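Long-range contacts in ancylostoma secreted protein 1 (PDB 3NT8), which is probably associated with the transition to parasitism made by infective larvae of the human hookworm Necator americanus: residues Q87-G92 against K165-K170; F316-A321 against V374-D379. All coordinates share one frame; numbering follows the deposited sequence.

In the fold
The two contacts come one after the other along the chain, contact 1 in the first CAP domain and contact 2 in the second. They do not touch: their centres lie 30 Å apart and their nearest atoms about 16 Å. Each involves the end of a central strand, 159-167 in contact 1 and 369-376 in contact 2, of a mixed four-stranded sheet whose strand order, 1-3-4-2, is the same in both. Contact 1 ties a loop to its strand end through the disulfide C89-C167, whereas contact 2 sets the start of helix 318-330 against its strand, with the corresponding disulfide, C291-C377, adjoining. One architecture thus occurs twice in a single chain.

Contact 1. Residues Q87-G92 against K165-K170; sequences QSCPSG and KVCGTK
K165 is the first residue of its strand end to meet the loop Q87-G92, and it does so with its side chain from CG to NZ. CG points anti to the backbone N (chi1 -173°) and the chain bends at chi2, which carries it obliquely across the side chain of Q87, with CD 3.6 Å from Q87 NE2. At the end, K165 NZ donates to Q87 OE1 at 2.6 Å; the amine approaches from above the amide carbonyl, 40° out of its plane, rather than along a lone pair. The other end of the same amide is held as well, since Q87 NE2 bonds to the backbone oxygen of Q83. V166 turns away toward Y112 and P115. C167 supplies the covalent link: its SG lies 2.1 Å from C89 SG, with a near-perpendicular C-S-S-C torsion of 93°. C89 SG also lies 3.3 Å from K165 O, and C89 is the buried residue of this otherwise surface contact. Beyond the turn at G168 and T169, closed by a backbone bond of 2.6 Å from C167 N to K170 O, K170 runs back extended until a bend at chi4 sets NZ 3.4 Å from C89 O in a weak hydrogen bond. That amine has its stronger partner in S105 OG, and a water bridges it weakly to S91 OG. The contact therefore joins the loop after helix 76-85 to the turn end of the hairpin of strands 159-167 and 170-177 in the first CAP domain, with C89 also touching A172 of the second strand and strand 100-107 reached through K170.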
ATOM      1  N   GLN A  87     -21.420 -19.502   4.365  1.00 29.00           N
ATOM      2  CA  GLN A  87     -22.658 -20.302   4.300  1.00 31.59           C
ATOM      3  C   GLN A  87     -23.170 -20.734   5.694  1.00 32.54           C
ATOM      4  O   GLN A  87     -24.377 -20.891   5.918  1.00 33.47           O
ATOM      5  CB  GLN A  87     -22.517 -21.492   3.336  1.00 32.00           C
ATOM      6  CG  GLN A  87     -22.467 -21.119   1.832  1.00 34.58           C
ATOM      7  CD  GLN A  87     -23.809 -20.626   1.252  1.00 39.11           C
ATOM      8  OE1 GLN A  87     -24.811 -21.374   1.204  1.00 37.69           O
ATOM      9  NE2 GLN A  87     -23.815 -19.357   0.776  1.00 40.49           N
ATOM     10  N   SER A  88     -22.250 -20.871   6.643  1.00 33.75           N
ATOM     11  CA  SER A  88     -22.613 -21.287   7.994  1.00 34.50           C
ATOM     12  C   SER A  88     -22.577 -20.125   9.010  1.00 34.67           C
ATOM     13  O   SER A  88     -22.571 -20.364  10.232  1.00 34.00           O
ATOM     14  CB  SER A  88     -21.634 -22.358   8.438  1.00 34.89           C
ATOM     15  OG  SER A  88     -20.310 -21.876   8.223  1.00 36.91           O
ATOM     16  N   CYS A  89     -22.582 -18.890   8.501  1.00 34.40           N
ATOM     17  CA  CYS A  89     -22.425 -17.663   9.314  1.00 34.35           C
ATOM     18  C   CYS A  89     -21.270 -17.775  10.332  1.00 35.35           C
ATOM     19  O   CYS A  89     -21.484 -17.630  11.566  1.00 34.04           O
ATOM     20  CB  CYS A  89     -23.741 -17.226   9.982  1.00 33.27           C
ATOM     21  SG  CYS A  89     -25.151 -17.048   8.828  1.00 31.53           S
ATOM     22  N   PRO A  90     -20.043 -18.031   9.815  1.00 36.79           N
ATOM     23  CA  PRO A  90     -18.907 -18.254  10.719  1.00 38.57           C
ATOM     24  C   PRO A  90     -18.541 -17.007  11.510  1.00 40.02           C
ATOM     25  O   PRO A  90     -18.771 -15.883  11.032  1.00 40.09           O
ATOM     26  CB  PRO A  90     -17.758 -18.631   9.757  1.00 37.69           C
ATOM     27  CG  PRO A  90     -18.045 -17.855   8.548  1.00 36.49           C
ATOM     28  CD  PRO A  90     -19.589 -17.933   8.412  1.00 36.40           C
ATOM     29  N   SER A  91     -17.970 -17.228  12.696  1.00 42.79           N
ATOM     30  CA  SER A  91     -17.254 -16.177  13.478  1.00 44.81           C
ATOM     31  C   SER A  91     -15.888 -15.809  12.868  1.00 44.99           C
ATOM     32  O   SER A  91     -15.203 -16.661  12.320  1.00 45.83           O
ATOM     33  CB  SER A  91     -17.030 -16.647  14.914  1.00 44.81           C
ATOM     34  OG  SER A  91     -18.276 -16.722  15.607  1.00 48.30           O
ATOM     35  N   GLY A  92     -15.506 -14.539  12.963  1.00 44.96           N
ATOM     36  CA  GLY A  92     -14.202 -14.110  12.492  1.00 44.60           C
ATOM     37  C   GLY A  92     -14.147 -13.847  11.009  1.00 44.42           C
ATOM     38  O   GLY A  92     -15.172 -13.603  10.370  1.00 43.93           O
ATOM     39  N   LYS A 165     -25.773 -14.007   4.262  1.00 21.03           N
ATOM     40  CA  LYS A 165     -26.331 -15.346   4.387  1.00 21.84           C
ATOM     41  C   LYS A 165     -27.172 -15.417   5.636  1.00 23.35           C
ATOM     42  O   LYS A 165     -26.695 -15.024   6.681  1.00 23.99           O
ATOM     43  CB  LYS A 165     -25.226 -16.377   4.477  1.00 22.93           C
ATOM     44  CG  LYS A 165     -25.680 -17.815   4.456  1.00 20.88           C
ATOM     45  CD  LYS A 165     -26.309 -18.235   3.146  1.00 16.58           C
ATOM     46  CE  LYS A 165     -26.662 -19.748   3.284  1.00 23.30           C
ATOM     47  NZ  LYS A 165     -27.123 -20.434   2.014  1.00 25.41           N
ATOM     48  N   VAL A 166     -28.416 -15.913   5.517  1.00 24.02           N
ATOM     49  CA  VAL A 166     -29.266 -16.216   6.668  1.00 25.01           C
ATOM     50  C   VAL A 166     -28.923 -17.623   7.275  1.00 26.00           C
ATOM     51  O   VAL A 166     -28.774 -18.610   6.555  1.00 25.23           O
ATOM     52  CB  VAL A 166     -30.787 -16.105   6.316  1.00 24.61           C
ATOM     53  CG1 VAL A 166     -31.662 -16.427   7.498  1.00 24.88           C
ATOM     54  CG2 VAL A 166     -31.113 -14.702   5.830  1.00 25.30           C
ATOM     55  N   CYS A 167     -28.773 -17.696   8.600  1.00 25.68           N
ATOM     56  CA  CYS A 167     -28.589 -18.993   9.236  1.00 27.01           C
ATOM     57  C   CYS A 167     -29.606 -19.165  10.333  1.00 27.35           C
ATOM     58  O   CYS A 167     -29.285 -19.033  11.506  1.00 27.81           O
ATOM     59  CB  CYS A 167     -27.175 -19.143   9.795  1.00 26.99           C
ATOM     60  SG  CYS A 167     -25.896 -18.969   8.590  1.00 32.55           S
ATOM     61  N   GLY A 168     -30.853 -19.436   9.957  1.00 28.14           N
ATOM     62  CA  GLY A 168     -31.944 -19.505  10.928  1.00 28.49           C
ATOM     63  C   GLY A 168     -32.262 -18.203  11.625  1.00 29.08           C
ATOM     64  O   GLY A 168     -33.121 -17.460  11.176  1.00 30.79           O
ATOM     65  N   THR A 169     -31.597 -17.933  12.742  1.00 29.89           N
ATOM     66  CA  THR A 169     -31.865 -16.720  13.569  1.00 29.38           C
ATOM     67  C   THR A 169     -30.666 -15.791  13.528  1.00 28.21           C
ATOM     68  O   THR A 169     -30.580 -14.818  14.291  1.00 27.29           O
ATOM     69  CB  THR A 169     -32.189 -17.051  15.077  1.00 29.58           C
ATOM     70  OG1 THR A 169     -31.241 -18.006  15.560  1.00 31.13           O
ATOM     71  CG2 THR A 169     -33.603 -17.608  15.249  1.00 31.99           C
ATOM     72  N   LYS A 170     -29.734 -16.109  12.638  1.00 26.78           N
ATOM     73  CA  LYS A 170     -28.514 -15.371  12.550  1.00 25.86           C
ATOM     74  C   LYS A 170     -28.301 -14.885  11.108  1.00 24.63           C
ATOM     75  O   LYS A 170     -28.575 -15.587  10.162  1.00 24.93           O
ATOM     76  CB  LYS A 170     -27.351 -16.259  13.034  1.00 25.99           C
ATOM     77  CG  LYS A 170     -25.965 -15.603  13.071  1.00 27.57           C
ATOM     78  CD  LYS A 170     -24.997 -16.453  13.961  1.00 32.84           C
ATOM     79  CE  LYS A 170     -23.705 -15.727  14.458  1.00 34.64           C
ATOM     80  NZ  LYS A 170     -22.921 -15.110  13.308  1.00 34.58           N
TER
HETATM   81  O   HOH W   1     -20.147 -14.291  15.184  1.00 30.51           O

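Contact 2. Residues F316-A321 against V374-D379; sequences FDKNKA and VVFCND
K318 and V374 meet where, in the second CAP domain, the first turn of helix 318-330 lies against strand 369-376 of the central sheet. The compact part is apolar. CG1 of V374 touches both the methyl of A321, 4.1 Å away, and CG of K318, while its CG2 rests on the carbonyl oxygen of K318; V237 and F241 of helix 235-253 pack on the same valine, which is buried. The helix start is itself well defined: D317 occupies the N-cap position, and its OD2 accepts from K320 N at 3.0 Å through the lone pair facing away from the other carboxylate oxygen. Toward F376 and the far end of K318 this side is polar and less enclosed, both residues being partly exposed. The aliphatic stem of the lysine also touches the ring at CZ, with K318 CG 3.8 Å from F376 CZ. F376 CG stands anti to its carbonyl carbon (chi1 -61°), which swings the ring toward the helix start; there F316 O lies at the ring edge, near its plane, 3.2 Å from F376 CE1. Over one face, offset toward the rim, sits the K318 ammonium, a cation-pi contact with NZ 4.3 Å from the F376 ring centroid and 14° off the normal. A last bend at chi4 brings that amine to the strand as well as the ring; G232 O is a further, weak acceptor. The firmer bond runs from K318 NZ to V374 O, 2.8 Å long, with the nitrogen tilted 32° from the carbonyl plane.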
ATOM      1  N   PHE A 316      -1.307 -11.238  -2.551  1.00 28.16           N
ATOM      2  CA  PHE A 316      -1.541  -9.783  -2.637  1.00 27.17           C
ATOM      3  C   PHE A 316      -0.978  -9.216  -3.913  1.00 26.31           C
ATOM      4  O   PHE A 316       0.133  -9.552  -4.311  1.00 26.21           O
ATOM      5  CB  PHE A 316      -0.997  -9.058  -1.403  1.00 27.00           C
ATOM      6  CG  PHE A 316      -1.454  -7.654  -1.278  1.00 27.24           C
ATOM      7  CD1 PHE A 316      -2.805  -7.336  -1.239  1.00 25.38           C
ATOM      8  CD2 PHE A 316      -0.522  -6.621  -1.147  1.00 27.81           C
ATOM      9  CE1 PHE A 316      -3.206  -5.993  -1.081  1.00 28.77           C
ATOM     10  CE2 PHE A 316      -0.918  -5.287  -1.007  1.00 27.14           C
ATOM     11  CZ  PHE A 316      -2.264  -4.972  -0.966  1.00 27.56           C
ATOM     12  N   ASP A 317      -1.748  -8.381  -4.590  1.00 25.76           N
ATOM     13  CA  ASP A 317      -1.285  -7.824  -5.845  1.00 26.41           C
ATOM     14  C   ASP A 317       0.211  -7.420  -5.750  1.00 27.53           C
ATOM     15  O   ASP A 317       0.590  -6.682  -4.861  1.00 27.26           O
ATOM     16  CB  ASP A 317      -2.108  -6.590  -6.192  1.00 26.78           C
ATOM     17  CG  ASP A 317      -1.740  -6.019  -7.520  1.00 27.94           C
ATOM     18  OD1 ASP A 317      -2.412  -6.341  -8.517  1.00 36.34           O
ATOM     19  OD2 ASP A 317      -0.755  -5.269  -7.595  1.00 32.30           O
ATOM     20  N   LYS A 318       1.025  -7.877  -6.699  1.00 28.49           N
ATOM     21  CA  LYS A 318       2.450  -7.707  -6.607  1.00 28.92           C
ATOM     22  C   LYS A 318       2.863  -6.211  -6.621  1.00 29.41           C
ATOM     23  O   LYS A 318       3.787  -5.839  -5.889  1.00 30.46           O
ATOM     24  CB  LYS A 318       3.160  -8.507  -7.695  1.00 27.97           C
ATOM     25  CG  LYS A 318       3.237 -10.066  -7.503  1.00 30.12           C
ATOM     26  CD  LYS A 318       4.118 -10.653  -8.651  1.00 31.17           C
ATOM     27  CE  LYS A 318       3.997 -12.134  -8.912  1.00 33.43           C
ATOM     28  NZ  LYS A 318       4.602 -12.879  -7.836  1.00 31.47           N
ATOM     29  N   ASN A 319       2.213  -5.387  -7.454  1.00 28.29           N
ATOM     30  CA  ASN A 319       2.472  -3.939  -7.497  1.00 27.05           C
ATOM     31  C   ASN A 319       2.039  -3.217  -6.234  1.00 25.57           C
ATOM     32  O   ASN A 319       2.740  -2.347  -5.782  1.00 24.78           O
ATOM     33  CB  ASN A 319       1.796  -3.282  -8.702  1.00 27.89           C
ATOM     34  CG  ASN A 319       2.512  -3.552  -9.999  1.00 27.61           C
ATOM     35  OD1 ASN A 319       3.709  -3.266 -10.124  1.00 29.70           O
ATOM     36  ND2 ASN A 319       1.772  -4.049 -11.001  1.00 25.29           N
ATOM     37  N   LYS A 320       0.864  -3.570  -5.693  1.00 24.53           N
ATOM     38  CA  LYS A 320       0.398  -3.081  -4.414  1.00 23.09           C
ATOM     39  C   LYS A 320       1.387  -3.496  -3.306  1.00 21.97           C
ATOM     40  O   LYS A 320       1.732  -2.708  -2.435  1.00 19.74           O
ATOM     41  CB  LYS A 320      -1.047  -3.593  -4.084  1.00 22.60           C
ATOM     42  CG  LYS A 320      -2.150  -2.767  -4.762  1.00 25.85           C
ATOM     43  CD  LYS A 320      -3.587  -3.148  -4.368  1.00 25.99           C
ATOM     44  CE  LYS A 320      -4.594  -2.475  -5.305  1.00 27.59           C
ATOM     45  NZ  LYS A 320      -4.687  -3.126  -6.668  1.00 29.74           N
ATOM     46  N   ALA A 321       1.808  -4.756  -3.323  1.00 21.21           N
ATOM     47  CA  ALA A 321       2.777  -5.226  -2.316  1.00 20.82           C
ATOM     48  C   ALA A 321       4.130  -4.510  -2.494  1.00 18.90           C
ATOM     49  O   ALA A 321       4.768  -4.226  -1.532  1.00 17.47           O
ATOM     50  CB  ALA A 321       2.946  -6.688  -2.387  1.00 20.96           C
ATOM     51  N   VAL A 374       8.617 -10.584  -5.238  1.00 22.20           N
ATOM     52  CA  VAL A 374       7.392 -10.717  -4.462  1.00 21.61           C
ATOM     53  C   VAL A 374       6.904 -12.152  -4.708  1.00 22.29           C
ATOM     54  O   VAL A 374       6.597 -12.546  -5.859  1.00 21.19           O
ATOM     55  CB  VAL A 374       6.264  -9.699  -4.882  1.00 21.99           C
ATOM     56  CG1 VAL A 374       5.038  -9.844  -3.998  1.00 21.91           C
ATOM     57  CG2 VAL A 374       6.693  -8.252  -4.762  1.00 25.12           C
ATOM     58  N   VAL A 375       6.830 -12.931  -3.627  1.00 23.10           N
ATOM     59  CA  VAL A 375       6.604 -14.393  -3.726  1.00 24.04           C
ATOM     60  C   VAL A 375       5.312 -14.690  -2.976  1.00 24.85           C
ATOM     61  O   VAL A 375       5.118 -14.195  -1.831  1.00 23.44           O
ATOM     62  CB  VAL A 375       7.783 -15.246  -3.123  1.00 23.17           C
ATOM     63  CG1 VAL A 375       7.587 -16.758  -3.423  1.00 28.52           C
ATOM     64  CG2 VAL A 375       9.105 -14.846  -3.717  1.00 24.01           C
ATOM     65  N   PHE A 376       4.414 -15.455  -3.603  1.00 25.38           N
ATOM     66  CA  PHE A 376       3.182 -15.853  -2.888  1.00 26.24           C
ATOM     67  C   PHE A 376       3.472 -17.103  -2.078  1.00 27.64           C
ATOM     68  O   PHE A 376       3.627 -18.194  -2.627  1.00 28.70           O
ATOM     69  CB  PHE A 376       2.007 -16.077  -3.817  1.00 25.61           C
ATOM     70  CG  PHE A 376       1.587 -14.846  -4.632  1.00 25.94           C
ATOM     71  CD1 PHE A 376       1.686 -13.562  -4.112  1.00 27.97           C
ATOM     72  CD2 PHE A 376       1.029 -15.000  -5.883  1.00 26.07           C
ATOM     73  CE1 PHE A 376       1.280 -12.449  -4.857  1.00 24.28           C
ATOM     74  CE2 PHE A 376       0.623 -13.891  -6.636  1.00 30.01           C
ATOM     75  CZ  PHE A 376       0.764 -12.596  -6.092  1.00 26.94           C
ATOM     76  N   CYS A 377       3.580 -16.943  -0.765  1.00 29.50           N
ATOM     77  CA  CYS A 377       3.827 -18.064   0.097  1.00 31.85           C
ATOM     78  C   CYS A 377       2.468 -18.486   0.671  1.00 34.20           C
ATOM     79  O   CYS A 377       1.492 -17.724   0.595  1.00 34.28           O
ATOM     80  CB  CYS A 377       4.840 -17.682   1.167  1.00 30.86           C
ATOM     81  SG  CYS A 377       6.539 -17.321   0.509  1.00 32.74           S
ATOM     82  N   ASN A 378       2.382 -19.700   1.212  1.00 36.78           N
ATOM     83  CA  ASN A 378       1.074 -20.205   1.651  1.00 39.42           C
ATOM     84  C   ASN A 378       0.555 -19.551   2.955  1.00 39.76           C
ATOM     85  O   ASN A 378      -0.589 -19.773   3.413  1.00 41.55           O
ATOM     86  CB  ASN A 378       1.058 -21.746   1.695  1.00 40.48           C
ATOM     87  CG  ASN A 378       2.234 -22.351   2.475  1.00 42.56           C
ATOM     88  OD1 ASN A 378       2.679 -21.827   3.511  1.00 44.05           O
ATOM     89  ND2 ASN A 378       2.716 -23.489   1.989  1.00 43.01           N
ATOM     90  N   ASP A 379       1.385 -18.691   3.501  1.00 39.05           N
ATOM     91  CA  ASP A 379       1.197 -18.155   4.823  1.00 38.72           C
ATOM     92  C   ASP A 379       1.176 -16.588   4.828  1.00 36.97           C
ATOM     93  O   ASP A 379       0.763 -15.940   5.821  1.00 37.32           O
ATOM     94  CB  ASP A 379       2.350 -18.693   5.670  1.00 39.89           C
ATOM     95  CG  ASP A 379       2.089 -18.587   7.136  1.00 43.68           C
ATOM     96  OD1 ASP A 379       1.771 -19.658   7.716  1.00 45.93           O
ATOM     97  OD2 ASP A 379       2.203 -17.449   7.687  1.00 46.07           O
TER